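Local coordinates for NS6 protease (Murine norovirus 1, PDB 4ASH), which is a trypsin-like cysteine protease that cleaves the norovirus polyprotein, probably releasing the mature non-structural proteins needed for replication, at residues A[113-125]-A[166-178]. The protein carries 1 engineered substitution. Residues are numbered along the deposited sequence; the frame is centred on the assembly and turned at random.
Sequences SAVVHGQTGMLLT and GNTVIAATHGEPT
Asn-167 reaches across to the end of strand 114-123: ND2 donates to Leu-123 O at 3.1 Å, with that oxygen close to the amide plane but the donor itself standing well above the carbonyl plane, and a weak second bond runs to Thr-125 O. The backbone of Asn-167 also takes part, since its O accepts Leu-123 N at 2.7 Å in an almost straight bond. Beside this pair, Leu-123 and Val-169 meet at about a right angle. With Leu-123 CG lying beside its own backbone N (chi1 -68°), CG and CD1 both reach Val-169 CG1. Val-169 also packs on Tyr-145 and Val-101, in the C-terminal beta-barrel of this chymotrypsin-like fold, where strands 114-123 and 168-172 are antiparallel neighbours. Reciprocal backbone bonds define the hydrogen-bonded pairs Gln-119 with Ala-171 and Gly-121 with Val-169. Between them, Thr-120 and Ile-170 form a non-hydrogen-bonded pair, and Ile-170 CD1 bends back to Thr-120 CG2 (3.8 Å). The CA atoms of the two strands approach most closely at Gly-118 and Ala-172, 4.1 Å apart, and Gly-118 CA also lies 3.0 Å from Ala-171 O. Next to it, a water donates to Gly-118 O and accepts from Thr-173 OG1. Beyond the end of strand 168-172, Glu-176 places CG over one face of the His-117 ring, offset toward the rim: this CH-pi contact is 3.8 Å from CG to the ring centroid and 16° off the normal. The carboxylate is inclined 30° to the ring, and although OE1 approaches NE2 of His-117, the angle is too poor for a hydrogen bond.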
loop_
_atom_site.group_PDB
_atom_site.type_symbol
_atom_site.label_atom_id
_atom_site.label_comp_id
_atom_site.label_asym_id
_atom_site.label_seq_id
_atom_site.Cartn_x
_atom_site.Cartn_y
_atom_site.Cartn_z
ATOM N N SER A 113 19.256 2.094 -0.526
ATOM C CA SER A 113 19.891 1.835 0.762
ATOM C C SER A 113 18.941 1.185 1.770
ATOM O O SER A 113 19.337 0.874 2.895
ATOM C CB SER A 113 20.460 3.131 1.345
ATOM O OG SER A 113 19.433 4.083 1.569
ATOM N N ALA A 114 17.692 0.978 1.360
ATOM C CA ALA A 114 16.674 0.423 2.246
ATOM C C ALA A 114 16.387 -1.048 1.967
ATOM O O ALA A 114 16.619 -1.543 0.866
ATOM C CB ALA A 114 15.395 1.227 2.144
ATOM N N VAL A 115 15.882 -1.738 2.984
ATOM C CA VAL A 115 15.406 -3.109 2.838
ATOM C C VAL A 115 13.899 -3.143 3.098
ATOM O O VAL A 115 13.430 -2.750 4.167
ATOM C CB VAL A 115 16.146 -4.083 3.786
ATOM C CG1 VAL A 115 15.448 -5.437 3.812
ATOM C CG2 VAL A 115 17.607 -4.230 3.371
ATOM N N VAL A 116 13.148 -3.595 2.100
ATOM C CA VAL A 116 11.692 -3.541 2.119
ATOM C C VAL A 116 11.117 -4.946 2.262
ATOM O O VAL A 116 11.334 -5.789 1.415
ATOM C CB VAL A 116 11.149 -2.962 0.801
ATOM C CG1 VAL A 116 9.616 -2.962 0.793
ATOM C CG2 VAL A 116 11.705 -1.561 0.556
ATOM N N HIS A 117 10.355 -5.196 3.315
ATOM C CA HIS A 117 9.615 -6.443 3.374
ATOM C C HIS A 117 8.394 -6.245 2.510
ATOM O O HIS A 117 7.603 -5.335 2.739
ATOM C CB HIS A 117 9.197 -6.760 4.807
ATOM C CG HIS A 117 10.323 -6.682 5.784
ATOM N ND1 HIS A 117 11.336 -7.613 5.819
ATOM C CD2 HIS A 117 10.607 -5.775 6.748
ATOM C CE1 HIS A 117 12.192 -7.292 6.774
ATOM N NE2 HIS A 117 11.774 -6.180 7.351
ATOM N N GLY A 118 8.238 -7.067 1.484
ATOM C CA GLY A 118 7.121 -6.856 0.589
ATOM C C GLY A 118 6.862 -8.020 -0.332
ATOM O O GLY A 118 7.330 -9.135 -0.098
ATOM N N GLN A 119 6.106 -7.753 -1.388
ATOM C CA GLN A 119 5.756 -8.779 -2.341
ATOM C C GLN A 119 6.020 -8.247 -3.728
ATOM O O GLN A 119 5.650 -7.115 -4.050
ATOM C CB GLN A 119 4.290 -9.189 -2.193
ATOM C CG GLN A 119 3.964 -10.503 -2.897
ATOM C CD GLN A 119 2.659 -11.118 -2.438
ATOM O OE1 GLN A 119 1.994 -10.606 -1.531
ATOM N NE2 GLN A 119 2.286 -12.234 -3.057
ATOM N N THR A 120 6.670 -9.053 -4.555
ATOM C CA THR A 120 6.902 -8.641 -5.932
ATOM C C THR A 120 5.608 -8.788 -6.717
ATOM O O THR A 120 4.681 -9.477 -6.288
ATOM C CB THR A 120 7.983 -9.510 -6.610
ATOM O OG1 THR A 120 7.524 -10.860 -6.662
ATOM C CG2 THR A 120 9.281 -9.446 -5.827
ATOM N N GLY A 121 5.542 -8.122 -7.861
ATOM C CA GLY A 121 4.386 -8.216 -8.724
ATOM C C GLY A 121 4.770 -7.974 -10.167
ATOM O O GLY A 121 5.770 -7.310 -10.455
ATOM N N MET A 122 3.977 -8.526 -11.074
ATOM C CA MET A 122 4.200 -8.323 -12.503
ATOM C C MET A 122 3.003 -7.606 -13.103
ATOM O O MET A 122 1.899 -8.146 -13.129
ATOM C CB MET A 122 4.415 -9.680 -13.191
ATOM C CG MET A 122 4.602 -9.615 -14.699
ATOM S SD MET A 122 4.647 -11.253 -15.480
ATOM C CE MET A 122 2.984 -11.842 -15.160
ATOM N N LEU A 123 3.214 -6.377 -13.565
ATOM C CA LEU A 123 2.141 -5.629 -14.214
ATOM C C LEU A 123 1.733 -6.372 -15.486
ATOM O O LEU A 123 2.588 -6.821 -16.240
ATOM C CB LEU A 123 2.596 -4.206 -14.526
ATOM C CG LEU A 123 2.838 -3.258 -13.345
ATOM C CD1 LEU A 123 3.309 -1.893 -13.851
ATOM C CD2 LEU A 123 1.582 -3.087 -12.498
ATOM N N LEU A 124 0.432 -6.521 -15.712
ATOM C CA LEU A 124 -0.058 -7.337 -16.818
ATOM C C LEU A 124 -0.085 -6.563 -18.126
ATOM O O LEU A 124 0.017 -7.157 -19.199
ATOM C CB LEU A 124 -1.443 -7.921 -16.511
ATOM C CG LEU A 124 -1.507 -8.878 -15.319
ATOM C CD1 LEU A 124 -2.861 -9.568 -15.241
ATOM C CD2 LEU A 124 -0.396 -9.896 -15.432
ATOM N N THR A 125 -0.221 -5.242 -18.030
ATOM C CA THR A 125 -0.201 -4.382 -19.211
ATOM C C THR A 125 1.149 -3.693 -19.370
ATOM O O THR A 125 1.946 -4.065 -20.234
ATOM C CB THR A 125 -1.301 -3.308 -19.160
ATOM O OG1 THR A 125 -1.243 -2.621 -17.906
ATOM C CG2 THR A 125 -2.668 -3.933 -19.308
ATOM N N GLY A 166 10.085 -2.327 -18.063
ATOM C CA GLY A 166 9.685 -3.626 -17.563
ATOM C C GLY A 166 8.503 -3.513 -16.624
ATOM O O GLY A 166 8.130 -2.421 -16.199
ATOM N N ASN A 167 7.911 -4.648 -16.289
ATOM C CA ASN A 167 6.655 -4.629 -15.557
ATOM C C ASN A 167 6.738 -5.078 -14.098
ATOM O O ASN A 167 5.726 -5.423 -13.493
ATOM C CB ASN A 167 5.587 -5.422 -16.322
ATOM C CG ASN A 167 5.273 -4.808 -17.681
ATOM O OD1 ASN A 167 5.985 -3.922 -18.149
ATOM N ND2 ASN A 167 4.204 -5.280 -18.319
ATOM N N THR A 168 7.931 -5.029 -13.519
ATOM C CA THR A 168 8.093 -5.430 -12.118
ATOM C C THR A 168 7.753 -4.286 -11.170
ATOM O O THR A 168 8.240 -3.172 -11.329
ATOM C CB THR A 168 9.526 -5.888 -11.825
ATOM O OG1 THR A 168 9.862 -6.986 -12.684
ATOM C CG2 THR A 168 9.673 -6.315 -10.364
ATOM N N VAL A 169 6.901 -4.575 -10.190
ATOM C CA VAL A 169 6.557 -3.622 -9.139
ATOM C C VAL A 169 6.755 -4.307 -7.781
ATOM O O VAL A 169 6.841 -5.533 -7.705
ATOM C CB VAL A 169 5.106 -3.125 -9.267
ATOM C CG1 VAL A 169 4.957 -2.235 -10.505
ATOM C CG2 VAL A 169 4.146 -4.303 -9.346
ATOM N N ILE A 170 6.854 -3.506 -6.723
ATOM C CA ILE A 170 6.977 -4.018 -5.358
ATOM C C ILE A 170 5.934 -3.351 -4.483
ATOM O O ILE A 170 5.825 -2.121 -4.474
ATOM C CB ILE A 170 8.361 -3.694 -4.733
ATOM C CG1 ILE A 170 9.504 -4.138 -5.658
ATOM C CG2 ILE A 170 8.477 -4.300 -3.312
ATOM C CD1 ILE A 170 9.567 -5.649 -5.928
ATOM N N ALA A 171 5.180 -4.161 -3.749
ATOM C CA ALA A 171 4.293 -3.657 -2.718
ATOM C C ALA A 171 4.945 -3.935 -1.375
ATOM O O ALA A 171 5.393 -5.055 -1.117
ATOM C CB ALA A 171 2.946 -4.345 -2.803
ATOM N N ALA A 172 5.024 -2.920 -0.525
ATOM C CA ALA A 172 5.460 -3.148 0.843
ATOM C C ALA A 172 4.293 -3.740 1.612
ATOM O O ALA A 172 3.147 -3.342 1.404
ATOM C CB ALA A 172 5.935 -1.851 1.480
ATOM N N THR A 173 4.587 -4.728 2.457
ATOM C CA THR A 173 3.565 -5.343 3.301
ATOM C C THR A 173 3.869 -5.076 4.768
ATOM O O THR A 173 4.957 -4.631 5.120
ATOM C CB THR A 173 3.473 -6.848 3.044
ATOM O OG1 THR A 173 4.744 -7.452 3.316
ATOM C CG2 THR A 173 3.104 -7.113 1.588
ATOM N N HIS A 174 2.905 -5.362 5.642
ATOM C CA HIS A 174 3.002 -4.909 7.027
ATOM C C HIS A 174 3.821 -5.786 7.975
ATOM O O HIS A 174 4.303 -5.312 9.009
ATOM C CB HIS A 174 1.605 -4.675 7.612
ATOM C CG HIS A 174 0.888 -5.932 7.999
ATOM N ND1 HIS A 174 1.195 -6.650 9.141
ATOM C CD2 HIS A 174 -0.138 -6.591 7.411
ATOM C CE1 HIS A 174 0.395 -7.697 9.230
ATOM N NE2 HIS A 174 -0.432 -7.681 8.194
ATOM N N GLY A 175 3.975 -7.052 7.628
ATOM C CA GLY A 175 4.602 -7.998 8.539
ATOM C C GLY A 175 6.024 -8.382 8.173
ATOM O O GLY A 175 6.520 -8.049 7.085
ATOM N N GLU A 176 6.688 -9.055 9.105
ATOM C CA GLU A 176 7.934 -9.730 8.796
ATOM C C GLU A 176 7.654 -11.215 8.744
ATOM O O GLU A 176 6.859 -11.737 9.530
ATOM C CB GLU A 176 9.017 -9.407 9.830
ATOM C CG GLU A 176 9.587 -8.023 9.671
ATOM C CD GLU A 176 10.907 -7.831 10.384
ATOM O OE1 GLU A 176 11.938 -8.315 9.867
ATOM O OE2 GLU A 176 10.907 -7.195 11.460
ATOM N N PRO A 177 8.321 -11.902 7.815
ATOM C CA PRO A 177 8.069 -13.272 7.358
ATOM C C PRO A 177 8.337 -14.333 8.404
ATOM O O PRO A 177 9.323 -14.250 9.137
ATOM C CB PRO A 177 9.072 -13.443 6.206
ATOM C CG PRO A 177 10.159 -12.485 6.529
ATOM C CD PRO A 177 9.443 -11.289 7.090
ATOM N N THR A 178 7.437 -15.310 8.472
ATOM C CA THR A 178 7.659 -16.537 9.224
ATOM C C THR A 178 7.742 -17.693 8.229
ATOM O O THR A 178 8.837 -18.115 7.824
ATOM C CB THR A 178 6.521 -16.811 10.231
ATOM O OG1 THR A 178 5.264 -16.405 9.670
ATOM C CG2 THR A 178 6.760 -16.054 11.531
HETATM O O HOH W 1 6.490 -9.978 2.692
#